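Local coordinates for protein enoyl-CoA hydratase/carnithine racemase (PDB 6SL9) that probably isomerises coenzyme A thioesters as a crotonase-family enzyme, PaaG, linked to oxepin-CoA formation and phenylacetic acid breakdown, at residues 26-31 with 60-65; 127-132 with 161-166. All blocks are in the same frame, centred on the assembly; numbering follows the deposited sequence. Where two conformers were deposited one is given.

Interaction 1 (26-31 with 60-65)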
ATOM      1  N   ASN A  26     -12.759 -10.291 -26.906  1.00 12.50           N
ATOM      2  CA  ASN A  26     -11.471  -9.567 -26.973  1.00 11.46           C
ATOM      3  C   ASN A  26     -10.360 -10.346 -26.299  1.00 11.14           C
ATOM      4  O   ASN A  26      -9.464  -9.743 -25.651  1.00 12.47           O
ATOM      5  CB  ASN A  26     -11.622  -8.135 -26.473  1.00 12.14           C
ATOM      6  CG  ASN A  26     -12.757  -7.423 -27.175  1.00 12.11           C
ATOM      7  OD1 ASN A  26     -12.958  -7.600 -28.378  1.00 13.67           O
ATOM      8  ND2 ASN A  26     -13.473  -6.593 -26.436  1.00 12.49           N
ATOM      9  N   ALA A  27     -10.353 -11.638 -26.523  1.00 13.20           N
ATOM     10  CA  ALA A  27      -9.335 -12.507 -25.934  1.00 13.38           C
ATOM     11  C   ALA A  27      -7.969 -12.098 -26.462  1.00 13.06           C
ATOM     12  O   ALA A  27      -7.820 -11.787 -27.646  1.00 17.42           O
ATOM     13  CB  ALA A  27      -9.690 -13.921 -26.210  1.00 17.15           C
ATOM     14  N   ILE A  28      -6.991 -12.157 -25.569  0.50 12.58           N
ATOM     15  CA  ILE A  28      -5.614 -11.691 -25.856  0.50 13.03           C
ATOM     16  C   ILE A  28      -4.801 -12.771 -26.577  0.50 11.91           C
ATOM     17  O   ILE A  28      -4.779 -13.927 -26.154  0.50 13.46           O
ATOM     18  CB  ILE A  28      -4.962 -11.202 -24.558  0.50 12.70           C
ATOM     19  CG1 ILE A  28      -5.651  -9.919 -24.077  0.50 12.63           C
ATOM     20  CG2 ILE A  28      -3.456 -11.039 -24.733  0.50 12.96           C
ATOM     21  CD1 ILE A  28      -5.364  -9.575 -22.638  0.50 15.98           C
ATOM     22  N   THR A  29      -4.103 -12.366 -27.628  1.00 13.05           N
ATOM     23  CA  THR A  29      -3.118 -13.197 -28.338  1.00 12.84           C
ATOM     24  C   THR A  29      -1.858 -12.380 -28.560  1.00 12.59           C
ATOM     25  O   THR A  29      -1.882 -11.143 -28.484  1.00 12.38           O
ATOM     26  CB  THR A  29      -3.638 -13.682 -29.683  1.00 14.04           C
ATOM     27  OG1 THR A  29      -3.862 -12.529 -30.502  1.00 14.63           O
ATOM     28  CG2 THR A  29      -4.815 -14.581 -29.518  1.00 15.52           C
ATOM     29  N   GLY A  30      -0.792 -13.077 -28.922  1.00 14.24           N
ATOM     30  CA  GLY A  30       0.461 -12.373 -29.261  1.00 15.24           C
ATOM     31  C   GLY A  30       0.230 -11.418 -30.400  1.00 12.62           C
ATOM     32  O   GLY A  30       0.793 -10.337 -30.411  1.00 13.70           O
ATOM     33  N   GLU A  31      -0.552 -11.818 -31.399  1.00 12.95           N
ATOM     34  CA  GLU A  31      -0.848 -10.911 -32.519  1.00 12.94           C
ATOM     35  C   GLU A  31      -1.520  -9.618 -32.021  1.00 12.04           C
ATOM     36  O   GLU A  31      -1.156  -8.510 -32.439  1.00 12.06           O
ATOM     37  CB  GLU A  31      -1.711 -11.639 -33.517  1.00 13.86           C
ATOM     38  CG  GLU A  31      -2.093 -10.747 -34.676  1.00 14.51           C
ATOM     39  CD  GLU A  31      -3.064 -11.328 -35.707  1.00 15.07           C
ATOM     40  OE1 GLU A  31      -3.562 -12.488 -35.493  1.00 18.90           O
ATOM     41  OE2 GLU A  31      -3.292 -10.626 -36.705  1.00 15.75           O
ATOM     42  N   ALA A  60     -17.573  -7.468 -23.851  1.00 18.50           N
ATOM     43  CA  ALA A  60     -16.429  -7.547 -22.933  1.00 15.12           C
ATOM     44  C   ALA A  60     -15.463  -6.398 -23.125  1.00 13.17           C
ATOM     45  O   ALA A  60     -15.317  -5.859 -24.220  1.00 13.79           O
ATOM     46  CB  ALA A  60     -15.708  -8.830 -23.161  1.00 19.78           C
ATOM     47  N   PHE A  61     -14.747  -6.101 -22.053  1.00 12.30           N
ATOM     48  CA  PHE A  61     -13.477  -5.358 -22.171  1.00 11.96           C
ATOM     49  C   PHE A  61     -12.444  -6.359 -22.704  1.00 11.55           C
ATOM     50  O   PHE A  61     -12.039  -6.223 -23.853  1.00 11.55           O
ATOM     51  CB  PHE A  61     -13.054  -4.698 -20.839  1.00 10.91           C
ATOM     52  CG  PHE A  61     -11.719  -4.001 -20.945  1.00 10.76           C
ATOM     53  CD1 PHE A  61     -11.633  -2.753 -21.519  1.00 12.29           C
ATOM     54  CD2 PHE A  61     -10.550  -4.613 -20.528  1.00 11.53           C
ATOM     55  CE1 PHE A  61     -10.430  -2.095 -21.614  1.00 12.50           C
ATOM     56  CE2 PHE A  61      -9.340  -3.981 -20.642  1.00 11.22           C
ATOM     57  CZ  PHE A  61      -9.285  -2.727 -21.198  1.00 12.10           C
ATOM     58  N   SER A  62     -12.081  -7.366 -21.916  1.00 10.86           N
ATOM     59  CA  SER A  62     -11.327  -8.530 -22.422  1.00 10.25           C
ATOM     60  C   SER A  62     -11.418  -9.649 -21.419  1.00 10.87           C
ATOM     61  O   SER A  62     -11.160  -9.446 -20.233  1.00 11.57           O
ATOM     62  CB  SER A  62      -9.870  -8.200 -22.644  1.00 11.65           C
ATOM     63  OG  SER A  62      -9.126  -9.366 -22.948  1.00 12.05           O
ATOM     64  N   ALA A  63     -11.697 -10.830 -21.950  1.00 12.14           N
ATOM     65  CA  ALA A  63     -11.719 -12.067 -21.127  1.00 12.95           C
ATOM     66  C   ALA A  63     -10.324 -12.658 -20.846  1.00 13.05           C
ATOM     67  O   ALA A  63     -10.231 -13.657 -20.148  1.00 14.90           O
ATOM     68  CB  ALA A  63     -12.611 -13.110 -21.781  1.00 16.88           C
ATOM     69  N   GLY A  64      -9.276 -11.992 -21.309  1.00 12.16           N
ATOM     70  CA  GLY A  64      -7.906 -12.439 -21.034  1.00 12.52           C
ATOM     71  C   GLY A  64      -7.409 -13.366 -22.105  1.00 11.59           C
ATOM     72  O   GLY A  64      -7.882 -13.363 -23.235  1.00 12.09           O
ATOM     73  N   GLN A  65      -6.357 -14.112 -21.783  1.00 12.28           N
ATOM     74  CA  GLN A  65      -5.616 -14.911 -22.761  1.00 13.23           C
ATOM     75  C   GLN A  65      -6.527 -15.861 -23.495  1.00 13.47           C
ATOM     76  O   GLN A  65      -7.299 -16.606 -22.868  1.00 16.07           O
ATOM     77  CB  GLN A  65      -4.529 -15.725 -22.069  1.00 16.59           C
ATOM     78  CG  GLN A  65      -3.822 -16.695 -22.985  1.00 18.19           C
ATOM     79  CD  GLN A  65      -2.971 -16.022 -24.031  1.00 16.61           C
ATOM     80  OE1 GLN A  65      -2.264 -15.043 -23.777  1.00 22.84           O
ATOM     81  NE2 GLN A  65      -3.021 -16.517 -25.275  1.00 19.82           N
TER
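I28 and Q65 face each other in a single backbone bridge, CA atoms 4.5 Å apart, where the loop leading into helix 30-45 meets the F-S-A-G segment characteristic of the crotonase fold. A backbone bond runs from I28 N to G64 O, 2.8 Å long and nearly straight at 167°, though the donor lies well above the carbonyl plane. G64 has positive phi, and a side chain here would press on the preceding carbonyl O, so glycine fits. N26 suits its place because its amide serves several partners: ND2 gives a hydrogen to F61 O at 3.0 Å, close to its own amide plane, and another to A57 O, while OD1 receives R21 N. With CG beside its backbone N (chi1 -52°), the amide extends toward the corner at F61. I28, in one of its two conformers, lays CG1 alongside the S62 hydroxyl, and its side chain also packs on A109 and L113 of helix 109-115. A bend at chi2 (68°) folds the Q65 amide back toward I28 O, CD lying 3.5 Å from it, while NE2 bonds to E69, which also takes G30 N. S62 OG works in both directions: it donates to N26 O at 2.8 Å and, closing an ST turn, accepts from G64 N at 3.1 Å.

Interaction 2 (127-132 with 161-166)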
ATOM      1  N   SER A 127     -17.416  -5.995 -15.024  1.00 13.11           N
ATOM      2  CA  SER A 127     -16.978  -6.848 -13.911  1.00 14.04           C
ATOM      3  C   SER A 127     -15.502  -7.087 -14.036  1.00 11.20           C
ATOM      4  O   SER A 127     -14.926  -6.969 -15.102  1.00 13.30           O
ATOM      5  CB  SER A 127     -17.786  -8.090 -13.882  1.00 16.18           C
ATOM      6  OG  SER A 127     -17.614  -8.839 -15.049  1.00 16.41           O
ATOM      7  N   PHE A 128     -14.923  -7.454 -12.903  1.00 12.23           N
ATOM      8  CA  PHE A 128     -13.489  -7.754 -12.819  1.00 11.59           C
ATOM      9  C   PHE A 128     -13.301  -9.095 -12.130  1.00 11.53           C
ATOM     10  O   PHE A 128     -13.842  -9.296 -11.020  1.00 14.65           O
ATOM     11  CB  PHE A 128     -12.755  -6.686 -11.985  1.00 12.25           C
ATOM     12  CG  PHE A 128     -12.807  -5.309 -12.587  1.00 14.68           C
ATOM     13  CD1 PHE A 128     -13.931  -4.511 -12.446  1.00 17.41           C
ATOM     14  CD2 PHE A 128     -11.744  -4.845 -13.338  1.00 16.05           C
ATOM     15  CE1 PHE A 128     -13.990  -3.276 -13.072  1.00 17.92           C
ATOM     16  CE2 PHE A 128     -11.791  -3.582 -13.916  1.00 16.99           C
ATOM     17  CZ  PHE A 128     -12.916  -2.814 -13.768  1.00 17.71           C
ATOM     18  N   THR A 129     -12.528  -9.980 -12.732  1.00 10.31           N
ATOM     19  CA  THR A 129     -12.258 -11.301 -12.111  1.00 11.27           C
ATOM     20  C   THR A 129     -10.770 -11.612 -12.358  1.00 10.79           C
ATOM     21  O   THR A 129     -10.345 -11.596 -13.501  1.00 11.81           O
ATOM     22  CB  THR A 129     -13.202 -12.359 -12.693  1.00 15.68           C
ATOM     23  OG1 THR A 129     -14.584 -11.979 -12.706  1.00 18.64           O
ATOM     24  CG2 THR A 129     -13.004 -13.583 -11.830  1.00 16.91           C
ATOM     25  N   THR A 130     -10.028 -11.918 -11.317  1.00 10.48           N
ATOM     26  CA  THR A 130      -8.599 -12.178 -11.551  1.00  9.93           C
ATOM     27  C   THR A 130      -8.426 -13.402 -12.438  1.00 10.21           C
ATOM     28  O   THR A 130      -7.543 -13.394 -13.297  1.00 11.00           O
ATOM     29  CB  THR A 130      -7.822 -12.268 -10.229  1.00 10.66           C
ATOM     30  OG1 THR A 130      -8.350 -13.392  -9.483  1.00 11.51           O
ATOM     31  CG2 THR A 130      -7.852 -10.982  -9.426  1.00 11.80           C
ATOM     32  N   ALA A 131      -9.205 -14.456 -12.227  1.00 11.05           N
ATOM     33  CA  ALA A 131      -9.379 -15.620 -13.123  1.00 11.47           C
ATOM     34  C   ALA A 131      -8.220 -16.607 -13.200  1.00 11.01           C
ATOM     35  O   ALA A 131      -8.490 -17.805 -13.365  1.00 11.72           O
ATOM     36  CB  ALA A 131      -9.743 -15.164 -14.535  1.00 12.27           C
ATOM     37  N   PHE A 132      -6.976 -16.145 -13.141  1.00 10.76           N
ATOM     38  CA  PHE A 132      -5.808 -17.026 -13.366  1.00 10.92           C
ATOM     39  C   PHE A 132      -5.900 -18.284 -12.497  1.00 10.28           C
ATOM     40  O   PHE A 132      -5.605 -19.403 -13.005  1.00 10.97           O
ATOM     41  CB  PHE A 132      -4.502 -16.287 -13.041  1.00 10.69           C
ATOM     42  CG  PHE A 132      -4.187 -15.203 -14.042  1.00 11.05           C
ATOM     43  CD1 PHE A 132      -3.562 -15.521 -15.214  1.00 12.65           C
ATOM     44  CD2 PHE A 132      -4.425 -13.859 -13.757  1.00 11.71           C
ATOM     45  CE1 PHE A 132      -3.208 -14.553 -16.111  1.00 12.93           C
ATOM     46  CE2 PHE A 132      -4.046 -12.871 -14.664  1.00 12.28           C
ATOM     47  CZ  PHE A 132      -3.456 -13.241 -15.824  1.00 13.19           C
ATOM     48  N   LEU A 161      -6.588 -15.333  -4.706  1.00 11.87           N
ATOM     49  CA  LEU A 161      -6.672 -16.737  -4.273  1.00 13.39           C
ATOM     50  C   LEU A 161      -8.074 -17.290  -4.492  1.00 12.06           C
ATOM     51  O   LEU A 161      -8.173 -18.483  -4.871  1.00 13.50           O
ATOM     52  CB  LEU A 161      -6.212 -16.879  -2.822  1.00 14.70           C
ATOM     53  CG  LEU A 161      -4.747 -16.490  -2.556  1.00 14.28           C
ATOM     54  CD1 LEU A 161      -4.488 -16.498  -1.058  1.00 16.65           C
ATOM     55  CD2 LEU A 161      -3.745 -17.361  -3.292  1.00 16.07           C
ATOM     56  N   LEU A 162      -9.112 -16.482  -4.328  1.00 12.21           N
ATOM     57  CA  LEU A 162     -10.472 -16.992  -4.478  1.00 13.36           C
ATOM     58  C   LEU A 162     -11.109 -16.604  -5.817  1.00 12.50           C
ATOM     59  O   LEU A 162     -12.151 -17.137  -6.128  1.00 14.12           O
ATOM     60  CB  LEU A 162     -11.312 -16.485  -3.308  1.00 16.57           C
ATOM     61  CG  LEU A 162     -10.830 -16.938  -1.928  1.00 17.53           C
ATOM     62  CD1 LEU A 162     -11.746 -16.409  -0.842  1.00 18.54           C
ATOM     63  CD2 LEU A 162     -10.702 -18.463  -1.873  1.00 21.58           C
ATOM     64  N   SER A 163     -10.553 -15.636  -6.545  1.00 13.73           N
ATOM     65  CA  SER A 163     -11.079 -15.188  -7.857  1.00 12.73           C
ATOM     66  C   SER A 163     -12.587 -14.944  -7.840  1.00 12.73           C
ATOM     67  O   SER A 163     -13.280 -15.417  -8.730  1.00 13.38           O
ATOM     68  CB  SER A 163     -10.666 -16.143  -8.961  1.00 14.09           C
ATOM     69  OG  SER A 163     -10.959 -15.643 -10.245  1.00 13.69           O
ATOM     70  N   PRO A 164     -13.119 -14.141  -6.911  1.00 12.07           N
ATOM     71  CA  PRO A 164     -14.498 -13.703  -7.014  1.00 12.56           C
ATOM     72  C   PRO A 164     -14.686 -12.812  -8.238  1.00 13.68           C
ATOM     73  O   PRO A 164     -13.753 -12.164  -8.715  1.00 14.84           O
ATOM     74  CB  PRO A 164     -14.701 -12.899  -5.726  1.00 13.34           C
ATOM     75  CG  PRO A 164     -13.341 -12.344  -5.445  1.00 14.11           C
ATOM     76  CD  PRO A 164     -12.419 -13.482  -5.789  1.00 13.31           C
ATOM     77  N   ARG A 165     -15.912 -12.750  -8.706  1.00 12.96           N
ATOM     78  CA  ARG A 165     -16.317 -11.785  -9.731  1.00 13.92           C
ATOM     79  C   ARG A 165     -16.747 -10.536  -9.000  1.00 14.11           C
ATOM     80  O   ARG A 165     -17.643 -10.590  -8.176  1.00 18.22           O
ATOM     81  CB  ARG A 165     -17.517 -12.316 -10.513  1.00 16.16           C
ATOM     82  CG  ARG A 165     -18.099 -11.267 -11.460  1.00 20.44           C
ATOM     83  CD  ARG A 165     -19.472 -11.727 -11.878  1.00 22.22           C
ATOM     84  NE  ARG A 165     -20.062 -10.815 -12.838  1.00 21.87           N
ATOM     85  CZ  ARG A 165     -20.732  -9.691 -12.567  1.00 22.49           C
ATOM     86  NH1 ARG A 165     -21.266  -8.990 -13.560  1.00 24.18           N
ATOM     87  NH2 ARG A 165     -20.827  -9.233 -11.328  1.00 23.61           N
ATOM     88  N   LEU A 166     -16.140  -9.426  -9.327  1.00 13.66           N
ATOM     89  CA  LEU A 166     -16.484  -8.130  -8.741  1.00 14.30           C
ATOM     90  C   LEU A 166     -17.337  -7.317  -9.706  1.00 13.49           C
ATOM     91  O   LEU A 166     -16.985  -7.138 -10.866  1.00 14.75           O
ATOM     92  CB  LEU A 166     -15.219  -7.358  -8.445  1.00 15.56           C
ATOM     93  CG  LEU A 166     -14.179  -8.079  -7.628  1.00 22.40           C
ATOM     94  CD1 LEU A 166     -12.989  -7.202  -7.421  1.00 31.89           C
ATOM     95  CD2 LEU A 166     -14.761  -8.456  -6.328  1.00 26.52           C
TER
HETATM   96  O   HOH W   1     -11.076 -11.597  -8.586  1.00 14.64           O
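S127 and R165 meet with the serine CB over one face of the guanidinium, offset toward its rim and 3.6 Å from CZ. The arginine can reach this far because its chain runs extended from CG to NE, while a side chain as small as serine lets the flat group lie close to the strand. Two residues along the strand, T129 crosses the same arginine obliquely, OG1 resting 3.4 Å from R165 CA. Its chi1 of -49° sets OG1 beside the backbone N and leaves the methyl CG2 anti to it, 3.3 Å from S163 OG. F128 and L166 lie on one face of the sheet, meeting through their CB atoms, and the F128 ring continues toward M111 and A171. S163 follows the end of helix 153-162 with positive phi, and its OG accepts A131 N at 2.9 Å, on a rather bent path of 142°. An alanine here is likely to leave A131 N without that acceptor and open a gap beside the T129 methyl. T130 OG1 turns instead to L159 O in the same helix, and a water accepts from T130 N and donates to P164 O. F128 N to L166 O and L166 N to F128 O, each 2.9 Å, make the antiparallel hydrogen-bonded pair that adds strand 166-167 to the small three-stranded sheet of this crotonase-fold subunit.

How the interactions relate
Interactions 1 and 2 follow one another along the chain and do not touch: their centres are about 16 Å apart and their nearest atoms about 6 Å. Strand 105-107 joins them, since S62 bonds through its backbone to V105 and A107, while S127 and T129 both bond to A106. Helix 109-115 is also shared, with I28 and F61 packing on it from interaction 1 and F128 and T130 from interaction 2. In crotonases, the segment corresponding to 60-65 and the start of this helix usually supply the oxyanion-hole N-H groups, so interaction 1 probably borders the active site. Segment 127-132 reaches a neighbouring subunit, where F132 packs on Q231 of that chain.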